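Local coordinates for uncharacterized protein (Enterococcus faecalis, PDB 3CLQ) that is of unknown function but probably related to the AllG subunit of oxamate carbamoyltransferase, at residues 32-35 with 36-40; 46-50 with 51-55; 93-96 with 97-100; 152-156 with 157-161. All coordinates share one frame; numbering follows the deposited sequence.

Contact 1: residues 32-35 with 36-40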
loop_
_atom_site.group_PDB
_atom_site.type_symbol
_atom_site.label_atom_id
_atom_site.label_comp_id
_atom_site.label_asym_id
_atom_site.label_seq_id
_atom_site.Cartn_x
_atom_site.Cartn_y
_atom_site.Cartn_z
ATOM N N ASP B 32 26.091 -3.477 0.748
ATOM C CA ASP B 32 27.518 -3.537 0.443
ATOM C C ASP B 32 27.818 -4.605 -0.628
ATOM O O ASP B 32 27.000 -5.489 -0.902
ATOM C CB ASP B 32 28.345 -3.770 1.719
ATOM C CG ASP B 32 29.726 -3.083 1.672
ATOM O OD1 ASP B 32 30.077 -2.458 0.636
ATOM O OD2 ASP B 32 30.472 -3.181 2.678
ATOM N N LYS B 33 28.978 -4.492 -1.259
ATOM C CA LYS B 33 29.382 -5.459 -2.247
ATOM C C LYS B 33 29.353 -6.828 -1.598
ATOM O O LYS B 33 29.776 -6.992 -0.465
ATOM C CB LYS B 33 30.793 -5.146 -2.755
ATOM C CG LYS B 33 30.962 -3.745 -3.336
ATOM C CD LYS B 33 32.266 -3.620 -4.087
ATOM C CE LYS B 33 32.141 -2.642 -5.240
ATOM N NZ LYS B 33 33.375 -2.698 -6.062
ATOM N N ALA B 34 28.853 -7.816 -2.321
ATOM C CA ALA B 34 28.887 -9.186 -1.840
ATOM C C ALA B 34 30.235 -9.528 -1.200
ATOM O O ALA B 34 30.299 -9.935 -0.047
ATOM C CB ALA B 34 28.609 -10.120 -2.968
ATOM N N ILE B 35 31.318 -9.349 -1.938
ATOM C CA ILE B 35 32.610 -9.823 -1.467
ATOM C C ILE B 35 33.051 -9.233 -0.125
ATOM O O ILE B 35 33.816 -9.865 0.604
ATOM C CB ILE B 35 33.700 -9.577 -2.521
ATOM C CG1 ILE B 35 34.732 -10.737 -2.550
ATOM C CG2 ILE B 35 34.287 -8.175 -2.359
ATOM C CD1 ILE B 35 35.841 -10.694 -1.500
ATOM N N ASN B 36 32.571 -8.034 0.208
ATOM C CA ASN B 36 32.934 -7.395 1.478
ATOM C C ASN B 36 32.225 -7.965 2.698
ATOM O O ASN B 36 32.711 -7.799 3.812
ATOM C CB ASN B 36 32.663 -5.887 1.462
ATOM C CG ASN B 36 33.510 -5.147 0.468
ATOM O OD1 ASN B 36 34.558 -5.627 0.048
ATOM N ND2 ASN B 36 33.056 -3.957 0.081
ATOM N N VAL B 37 31.066 -8.595 2.523
ATOM C CA VAL B 37 30.268 -8.922 3.703
ATOM C C VAL B 37 29.749 -10.353 3.813
ATOM O O VAL B 37 29.371 -10.789 4.896
ATOM C CB VAL B 37 29.101 -7.938 3.870
ATOM C CG1 VAL B 37 29.624 -6.523 3.989
ATOM C CG2 VAL B 37 28.142 -8.052 2.708
HETATM N N MSE B 38 29.728 -11.086 2.710
HETATM C CA MSE B 38 29.165 -12.441 2.713
HETATM C C MSE B 38 30.173 -13.487 3.173
HETATM O O MSE B 38 31.370 -13.284 3.022
HETATM C CB MSE B 38 28.624 -12.783 1.331
HETATM C CG MSE B 38 27.547 -11.801 0.880
HETATM SE SE MSE B 38 26.311 -12.578 -0.424
HETATM C CE MSE B 38 26.687 -14.457 -0.068
ATOM N N PRO B 39 29.678 -14.619 3.726
ATOM C CA PRO B 39 30.538 -15.717 4.198
ATOM C C PRO B 39 31.183 -16.481 3.039
ATOM O O PRO B 39 30.524 -16.723 2.027
ATOM C CB PRO B 39 29.564 -16.650 4.948
ATOM C CG PRO B 39 28.239 -15.970 4.969
ATOM C CD PRO B 39 28.246 -14.931 3.895
ATOM N N ASP B 40 32.458 -16.843 3.202
ATOM C CA ASP B 40 33.214 -17.668 2.242
ATOM C C ASP B 40 33.144 -17.166 0.804
ATOM O O ASP B 40 32.948 -17.937 -0.120
ATOM C CB ASP B 40 32.762 -19.132 2.296
ATOM C CG ASP B 40 32.473 -19.603 3.706
ATOM O OD1 ASP B 40 31.272 -19.812 4.035
ATOM O OD2 ASP B 40 33.445 -19.752 4.481
#

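Contact 2: residues 46-50 with 51-55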
loop_
_atom_site.group_PDB
_atom_site.type_symbol
_atom_site.label_atom_id
_atom_site.label_comp_id
_atom_site.label_asym_id
_atom_site.label_seq_id
_atom_site.Cartn_x
_atom_site.Cartn_y
_atom_site.Cartn_z
ATOM N N ILE B 46 30.956 -17.482 -7.832
ATOM C CA ILE B 46 29.651 -16.913 -8.143
ATOM C C ILE B 46 28.458 -17.783 -7.766
ATOM O O ILE B 46 28.494 -19.015 -7.894
ATOM C CB ILE B 46 29.545 -16.275 -9.558
ATOM C CG1 ILE B 46 29.129 -17.268 -10.608
ATOM C CG2 ILE B 46 30.843 -15.581 -9.971
ATOM C CD1 ILE B 46 29.177 -16.625 -11.962
ATOM N N LEU B 47 27.427 -17.105 -7.252
ATOM C CA LEU B 47 26.268 -17.739 -6.645
ATOM C C LEU B 47 25.084 -17.715 -7.577
ATOM O O LEU B 47 24.926 -16.792 -8.371
ATOM C CB LEU B 47 25.880 -17.017 -5.351
ATOM C CG LEU B 47 27.068 -16.572 -4.502
ATOM C CD1 LEU B 47 26.638 -16.113 -3.131
ATOM C CD2 LEU B 47 28.085 -17.709 -4.392
ATOM N N HIS B 48 24.234 -18.723 -7.433
ATOM C CA HIS B 48 23.051 -18.898 -8.261
ATOM C C HIS B 48 21.883 -19.310 -7.356
ATOM O O HIS B 48 22.095 -19.661 -6.196
ATOM C CB HIS B 48 23.332 -20.018 -9.273
ATOM C CG HIS B 48 23.748 -21.306 -8.634
ATOM N ND1 HIS B 48 22.843 -22.254 -8.209
ATOM C CD2 HIS B 48 24.974 -21.801 -8.333
ATOM C CE1 HIS B 48 23.490 -23.280 -7.679
ATOM N NE2 HIS B 48 24.786 -23.030 -7.741
ATOM N N ALA B 49 20.663 -19.312 -7.889
ATOM C CA ALA B 49 19.511 -19.826 -7.148
ATOM C C ALA B 49 19.430 -21.370 -7.132
ATOM O O ALA B 49 20.129 -22.037 -7.894
ATOM C CB ALA B 49 18.220 -19.234 -7.699
ATOM N N GLY B 50 18.565 -21.918 -6.265
ATOM C CA GLY B 50 18.281 -23.361 -6.226
ATOM C C GLY B 50 19.384 -24.187 -5.586
ATOM O O GLY B 50 20.337 -23.631 -5.063
ATOM N N PRO B 51 19.257 -25.522 -5.615
ATOM C CA PRO B 51 20.211 -26.450 -5.005
ATOM C C PRO B 51 21.453 -26.680 -5.867
ATOM O O PRO B 51 21.455 -26.319 -7.040
ATOM C CB PRO B 51 19.403 -27.736 -4.907
ATOM C CG PRO B 51 18.562 -27.682 -6.114
ATOM C CD PRO B 51 18.135 -26.239 -6.228
ATOM N N PRO B 52 22.505 -27.298 -5.294
ATOM C CA PRO B 52 23.790 -27.394 -5.987
ATOM C C PRO B 52 23.628 -27.930 -7.403
ATOM O O PRO B 52 22.808 -28.821 -7.645
ATOM C CB PRO B 52 24.595 -28.359 -5.116
ATOM C CG PRO B 52 24.046 -28.189 -3.774
ATOM C CD PRO B 52 22.559 -27.934 -3.968
ATOM N N ILE B 53 24.395 -27.360 -8.328
ATOM C CA ILE B 53 24.305 -27.716 -9.741
ATOM C C ILE B 53 25.562 -27.255 -10.481
ATOM O O ILE B 53 25.930 -26.086 -10.443
ATOM C CB ILE B 53 23.045 -27.096 -10.395
ATOM C CG1 ILE B 53 22.860 -27.594 -11.826
ATOM C CG2 ILE B 53 23.124 -25.575 -10.364
ATOM C CD1 ILE B 53 21.443 -27.558 -12.299
ATOM N N THR B 54 26.236 -28.171 -11.145
ATOM C CA THR B 54 27.375 -27.765 -11.951
ATOM C C THR B 54 26.923 -26.830 -13.068
ATOM O O THR B 54 25.732 -26.727 -13.354
ATOM C CB THR B 54 28.101 -28.964 -12.548
ATOM O OG1 THR B 54 27.159 -29.750 -13.277
ATOM C CG2 THR B 54 28.699 -29.806 -11.448
ATOM N N TYR B 55 27.881 -26.149 -13.688
ATOM C CA TYR B 55 27.577 -25.187 -14.729
ATOM C C TYR B 55 27.056 -25.910 -15.960
ATOM O O TYR B 55 26.033 -25.516 -16.517
ATOM C CB TYR B 55 28.805 -24.347 -15.069
ATOM C CG TYR B 55 28.627 -23.469 -16.282
ATOM C CD1 TYR B 55 27.922 -22.278 -16.200
ATOM C CD2 TYR B 55 29.162 -23.829 -17.520
ATOM C CE1 TYR B 55 27.751 -21.463 -17.309
ATOM C CE2 TYR B 55 29.001 -23.016 -18.641
ATOM C CZ TYR B 55 28.293 -21.830 -18.524
ATOM O OH TYR B 55 28.119 -21.007 -19.616
#

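Contact 3: residues 93-96 with 97-100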
loop_
_atom_site.group_PDB
_atom_site.type_symbol
_atom_site.label_atom_id
_atom_site.label_comp_id
_atom_site.label_asym_id
_atom_site.label_seq_id
_atom_site.Cartn_x
_atom_site.Cartn_y
_atom_site.Cartn_z
ATOM N N PHE B 93 31.031 -22.513 -8.164
ATOM C CA PHE B 93 29.613 -22.249 -8.296
ATOM C C PHE B 93 28.941 -22.867 -7.114
ATOM O O PHE B 93 28.969 -24.087 -6.942
ATOM C CB PHE B 93 29.051 -22.878 -9.562
ATOM C CG PHE B 93 29.550 -22.243 -10.815
ATOM C CD1 PHE B 93 28.896 -21.146 -11.356
ATOM C CD2 PHE B 93 30.701 -22.730 -11.448
ATOM C CE1 PHE B 93 29.360 -20.556 -12.519
ATOM C CE2 PHE B 93 31.176 -22.146 -12.598
ATOM C CZ PHE B 93 30.512 -21.065 -13.144
ATOM N N SER B 94 28.333 -22.038 -6.284
ATOM C CA SER B 94 27.571 -22.607 -5.206
ATOM C C SER B 94 26.351 -21.773 -4.945
ATOM O O SER B 94 26.328 -20.585 -5.280
ATOM C CB SER B 94 28.437 -22.821 -3.951
ATOM O OG SER B 94 28.853 -21.602 -3.381
ATOM N N PRO B 95 25.311 -22.409 -4.387
ATOM C CA PRO B 95 24.004 -21.789 -4.125
ATOM C C PRO B 95 24.055 -20.638 -3.129
ATOM O O PRO B 95 24.837 -20.659 -2.170
ATOM C CB PRO B 95 23.174 -22.941 -3.540
ATOM C CG PRO B 95 23.868 -24.191 -3.959
ATOM C CD PRO B 95 25.334 -23.833 -4.009
ATOM N N CYS B 96 23.201 -19.645 -3.349
ATOM C CA CYS B 96 22.995 -18.608 -2.378
ATOM C C CYS B 96 22.706 -19.205 -1.025
ATOM O O CYS B 96 23.154 -18.689 0.011
ATOM C CB CYS B 96 21.811 -17.754 -2.778
ATOM S SG CYS B 96 22.077 -16.891 -4.297
ATOM N N HIS B 97 21.932 -20.278 -1.011
ATOM C CA HIS B 97 21.500 -20.785 0.267
ATOM C C HIS B 97 22.633 -21.221 1.151
ATOM O O HIS B 97 22.519 -21.155 2.370
ATOM C CB HIS B 97 20.457 -21.856 0.123
ATOM C CG HIS B 97 19.082 -21.336 0.329
ATOM N ND1 HIS B 97 18.257 -20.988 -0.716
ATOM C CD2 HIS B 97 18.407 -21.036 1.462
ATOM C CE1 HIS B 97 17.117 -20.528 -0.233
ATOM N NE2 HIS B 97 17.184 -20.544 1.086
ATOM N N GLU B 98 23.744 -21.611 0.541
ATOM C CA GLU B 98 24.870 -22.106 1.293
ATOM C C GLU B 98 25.822 -21.005 1.723
ATOM O O GLU B 98 26.859 -21.274 2.327
ATOM C CB GLU B 98 25.595 -23.154 0.488
ATOM C CG GLU B 98 24.783 -24.389 0.286
ATOM C CD GLU B 98 25.606 -25.486 -0.309
ATOM O OE1 GLU B 98 25.011 -26.505 -0.717
ATOM O OE2 GLU B 98 26.849 -25.325 -0.376
ATOM N N HIS B 99 25.442 -19.766 1.425
ATOM C CA HIS B 99 26.157 -18.588 1.910
ATOM C C HIS B 99 25.190 -17.628 2.568
ATOM O O HIS B 99 25.371 -16.411 2.532
ATOM C CB HIS B 99 26.882 -17.898 0.768
ATOM C CG HIS B 99 27.979 -18.722 0.185
ATOM N ND1 HIS B 99 29.289 -18.614 0.597
ATOM C CD2 HIS B 99 27.961 -19.688 -0.762
ATOM C CE1 HIS B 99 30.039 -19.456 -0.090
ATOM N NE2 HIS B 99 29.256 -20.120 -0.921
ATOM N N ASP B 100 24.139 -18.186 3.155
ATOM C CA ASP B 100 23.209 -17.391 3.929
ATOM C C ASP B 100 22.591 -16.307 3.069
ATOM O O ASP B 100 22.214 -15.258 3.577
ATOM C CB ASP B 100 23.922 -16.794 5.157
ATOM C CG ASP B 100 24.308 -17.867 6.180
ATOM O OD1 ASP B 100 23.676 -18.947 6.151
ATOM O OD2 ASP B 100 25.223 -17.652 7.003
#

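Contact 4: residues 152-156 with 157-161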
loop_
_atom_site.group_PDB
_atom_site.type_symbol
_atom_site.label_atom_id
_atom_site.label_comp_id
_atom_site.label_asym_id
_atom_site.label_seq_id
_atom_site.Cartn_x
_atom_site.Cartn_y
_atom_site.Cartn_z
ATOM N N LEU B 152 24.251 -2.829 -14.493
ATOM C CA LEU B 152 24.943 -3.483 -13.397
ATOM C C LEU B 152 26.083 -2.625 -12.825
ATOM O O LEU B 152 26.312 -2.614 -11.610
ATOM C CB LEU B 152 25.510 -4.825 -13.855
ATOM C CG LEU B 152 24.629 -6.052 -13.677
ATOM C CD1 LEU B 152 25.403 -7.044 -12.839
ATOM C CD2 LEU B 152 23.325 -5.730 -12.970
ATOM N N ILE B 153 26.807 -1.934 -13.705
ATOM C CA ILE B 153 27.917 -1.067 -13.293
ATOM C C ILE B 153 27.412 0.212 -12.629
ATOM O O ILE B 153 27.977 0.683 -11.639
ATOM C CB ILE B 153 28.829 -0.719 -14.486
ATOM C CG1 ILE B 153 29.576 -1.968 -14.939
ATOM C CG2 ILE B 153 29.826 0.380 -14.123
ATOM C CD1 ILE B 153 30.088 -1.874 -16.334
ATOM N N TRP B 154 26.335 0.757 -13.181
ATOM C CA TRP B 154 25.655 1.897 -12.600
ATOM C C TRP B 154 25.208 1.564 -11.181
ATOM O O TRP B 154 25.386 2.351 -10.255
ATOM C CB TRP B 154 24.456 2.266 -13.463
ATOM C CG TRP B 154 23.678 3.438 -12.951
ATOM C CD1 TRP B 154 23.904 4.755 -13.224
ATOM C CD2 TRP B 154 22.532 3.397 -12.089
ATOM N NE1 TRP B 154 22.978 5.537 -12.577
ATOM C CE2 TRP B 154 22.124 4.727 -11.875
ATOM C CE3 TRP B 154 21.818 2.368 -11.470
ATOM C CZ2 TRP B 154 21.035 5.052 -11.069
ATOM C CZ3 TRP B 154 20.733 2.698 -10.672
ATOM C CH2 TRP B 154 20.357 4.023 -10.481
HETATM N N MSE B 155 24.646 0.383 -11.005
HETATM C CA MSE B 155 24.211 -0.041 -9.679
HETATM C C MSE B 155 25.348 -0.265 -8.687
HETATM O O MSE B 155 25.141 -0.196 -7.481
HETATM C CB MSE B 155 23.382 -1.303 -9.780
HETATM C CG MSE B 155 22.101 -1.103 -10.531
HETATM SE SE MSE B 155 21.228 -2.819 -10.668
HETATM C CE MSE B 155 20.359 -2.925 -8.913
ATOM N N ARG B 156 26.549 -0.543 -9.171
ATOM C CA ARG B 156 27.643 -0.736 -8.231
ATOM C C ARG B 156 28.533 0.495 -8.105
ATOM O O ARG B 156 29.322 0.589 -7.166
ATOM C CB ARG B 156 28.489 -1.959 -8.574
ATOM C CG ARG B 156 29.317 -1.784 -9.804
ATOM C CD ARG B 156 30.764 -2.145 -9.580
ATOM N NE ARG B 156 31.523 -1.301 -10.479
ATOM C CZ ARG B 156 32.085 -1.697 -11.614
ATOM N NH1 ARG B 156 32.048 -2.966 -12.006
ATOM N NH2 ARG B 156 32.708 -0.799 -12.345
ATOM N N ASP B 157 28.407 1.429 -9.041
ATOM C CA ASP B 157 29.218 2.641 -9.011
ATOM C C ASP B 157 28.475 3.756 -8.304
ATOM O O ASP B 157 29.080 4.589 -7.621
ATOM C CB ASP B 157 29.566 3.094 -10.426
ATOM C CG ASP B 157 30.765 2.365 -10.998
ATOM O OD1 ASP B 157 31.217 1.364 -10.393
ATOM O OD2 ASP B 157 31.247 2.808 -12.058
ATOM N N VAL B 158 27.155 3.772 -8.482
ATOM C CA VAL B 158 26.341 4.827 -7.916
ATOM C C VAL B 158 25.199 4.335 -7.003
ATOM O O VAL B 158 25.321 4.423 -5.782
ATOM C CB VAL B 158 25.930 5.899 -8.994
ATOM C CG1 VAL B 158 26.323 5.465 -10.406
ATOM C CG2 VAL B 158 24.458 6.313 -8.875
ATOM N N LEU B 159 24.115 3.814 -7.564
ATOM C CA LEU B 159 23.027 3.301 -6.742
ATOM C C LEU B 159 23.479 2.556 -5.469
ATOM O O LEU B 159 23.062 2.880 -4.354
ATOM C CB LEU B 159 22.138 2.386 -7.565
ATOM C CG LEU B 159 20.995 1.755 -6.770
ATOM C CD1 LEU B 159 19.991 2.784 -6.189
ATOM C CD2 LEU B 159 20.294 0.733 -7.665
ATOM N N GLY B 160 24.331 1.556 -5.640
ATOM C CA GLY B 160 24.900 0.813 -4.513
ATOM C C GLY B 160 25.514 1.638 -3.391
ATOM O O GLY B 160 25.052 1.575 -2.252
ATOM N N PRO B 161 26.582 2.393 -3.699
ATOM C CA PRO B 161 27.219 3.301 -2.750
ATOM C C PRO B 161 26.229 4.256 -2.088
ATOM O O PRO B 161 26.272 4.469 -0.872
ATOM C CB PRO B 161 28.189 4.075 -3.635
ATOM C CG PRO B 161 28.561 3.102 -4.697
ATOM C CD PRO B 161 27.276 2.393 -4.999
#

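Contact 1: residues 32-35 with 36-40
With CG of Asn36 placed anti to its own carbonyl carbon (chi1 -65°), the amide is carried back along the chain to the carboxylate of Asp32, while the same choice at Val37 (chi1 -58°) brings CG1 up beside that carboxylate. Asp32 and Asn36 cross at about a right angle, their flat ends turned 64° against each other. Asn36 ND2 reaches Asp32 OD1 over 3.4 Å, a fairly straight but long and weak hydrogen bond. OD1 also receives a weak bond from the next backbone amide, Lys33 N. The other oxygen, Asp32 OD2, has Val37 CG1 at 3.7 Å and so meets a methyl group. Lys33 runs alongside Asn36, its CB 3.8 Å from ND2 of Asn36, before its amine departs for Asn112. The backbone that carries these side chains makes one weakly bonded helical turn at the end of strand 26-33. Ala34 O accepts from Val37 N and Met38 N, each at 3.0 Å, a carbonyl gripped by two amides. Asn36 N closes on Lys33 O at 3.1 Å. A small methyl suits buried Ala34, whose CB lies 4.2 Å from SE of Met38, a selenomethionine that rests with Val37 against Phe128 of strand 126-130. The long, unbranched chain of Met38 also packs on His99. The turn therefore rests on its main-chain bonds, with the Asp32 carboxylate as a modest clasp: two weak N-H donors on one oxygen would be expected to favour its ionised form without fixing it rigidly.

Contact 2: residues 46-50 with 51-55
His48 ND1 donates to Ala49 O over 2.7 Å, and the bond steadies the imidazole whose far corner, CE1, meets Pro51 and Ile53. The acceptor lies close to the ring plane, whereas seen from the carbonyl the nitrogen stands above the C=O plane, 40° out of it. A chi1 of 56° sets CG of His48 between its backbone N and carbonyl carbon, folding the ring over the chain that follows. Pro51 O approaches at the ring edge, in its plane, 3.7 Å from His48 CE1; this is a van der Waals contact, and the oxygen's hydrogen bond comes from Asn263 ND2. Ile53 adds a branch: its CG2 sits 3.6 Å from His48 CE1, coming at the ring obliquely, while the longer CG1 arm leads elsewhere. A beta-branched residue can thus present one short methyl to the imidazole and still extend a second arm. Between the two ends the chain turns at Gly50, whose phi of 76° is easily adopted without a side chain, and its N is bonded to Asp306. The following pair, Pro51 and Pro52, stiffens the way out, with Pro52 packing on Pro95 and Trp279. His48 itself also touches Met62 of helix 60-73. The arrangement is that of the loop leaving a strand in a parallel beta-alpha-beta crossover: after strand 45-48 the chain turns away through this proline-rich passage, passes through helices 60-73 and 79-87, and returns as the neighbouring parallel strand 92-95.

Contact 3: residues 93-96 with 97-100
The imidazole of His99 is approached at its edge, in plane, by both Ser94 OG and Pro95 O, so two residues from earlier in the chain meet one rim of the ring. The motif is a short 3-10 turn that follows strand 92-95 and sends the chain into a loop. Ser94 OG and His99 NE2 are hydrogen-bonded at 2.9 Å, and either may be the donor. A serine suits this place because its short hydroxyl, set between the backbone N and the carbonyl carbon (chi1 67°), is brought within bonding distance of NE2, though the bond is bent (136°). Pro95 O lies farther along the same rim, 3.6 Å from His99 CD2. The other ring nitrogen, ND1, is bonded to Pro39 O, so the imidazole is pinned through both nitrogens and its rotation is largely fixed. Two backbone bonds shape the turn: Glu98 N meets Pro95 O at 3.1 Å, and His99 N meets Cys96 O at 2.9 Å. Both link a residue to the third one before it, as expected of a 3-10 turn. Pro95 has no N-H to give to a neighbouring strand; Cys96 N bonds to His48 O of the parallel neighbour. Glu98 runs side by side with the proline ring and extends straight beyond CG, its polar end bonded to Trp279 through OE1. Its carboxylate carbon thereby lies against an apolar ring: Glu98 CD is 4.1 Å from Pro95 CD.

Contact 4: residues 152-156 with 157-161
Met155 and Leu159 are the buried pair of this helical turn, whereas Asp157 stands exposed on the solvent side. Met155, a selenomethionine, runs alongside Leu159, with CG 3.9 Å from Leu159 CD2. Leu159 also comes obliquely at the six-membered ring of the indole, its CB 3.4 Å from CZ3 of Trp154. Val158 CG1 lies over one face of the same side chain, 4.1 Å from the centroid of the Trp154 five-membered ring, a CH-pi contact. Trp154 holds CG anti to its backbone N (chi1 -180°), which lays the broad indole where both residues can reach it. Toward solvent, Arg156 NE forms a salt bridge to Asp157 OD1 at 2.7 Å, arriving on the syn side but out of the carboxylate plane; NH2 adds a weak bond to the same oxygen. Ile153 CG2 lies over one face of the guanidinium, near its rim, and beside the aspartate, while Phe72 and Tyr114 also neighbour Arg156. The backbone widens into a pi-type turn, in which Gly160 N bonds to Met155 O at 2.7 Å. Glycine suits that spot, since a CB there would strike Met155 O. Pro161 has no N-H to give, and its CD sits 3.5 Å from Arg156 O, where the helix kinks; the axes of the short segments 152-156 and 157-161 are 43° apart. Trp154 and Leu159 pack on helix 216-226, at Val222 and Phe225. At the surface, the positive charge of Arg156 would be expected to favour the ionised carboxylate of Asp157.

Overall arrangement
Contacts 2 and 3 lie deepest and belong together: their strands, 45-48 and 92-95, are parallel neighbours, and their centres are only 7 Å apart. Both use a histidine held by polar bonds, His48 on strand 45-48 and His99 in the turn after 92-95. Contact 1, at the end of an antiparallel strand, is partly buried and leans on the other two, since Met38 CE touches Leu47 CD1 at 3.5 Å and contact 3 is met at His99. Contact 4 is the outlying one, within helix 146-168 and about 23 Å, centre to centre, from contact 3. It alone combines a salt bridge with a CH-pi contact across its segments, whereas the other three rest mainly on backbone and histidine bonds.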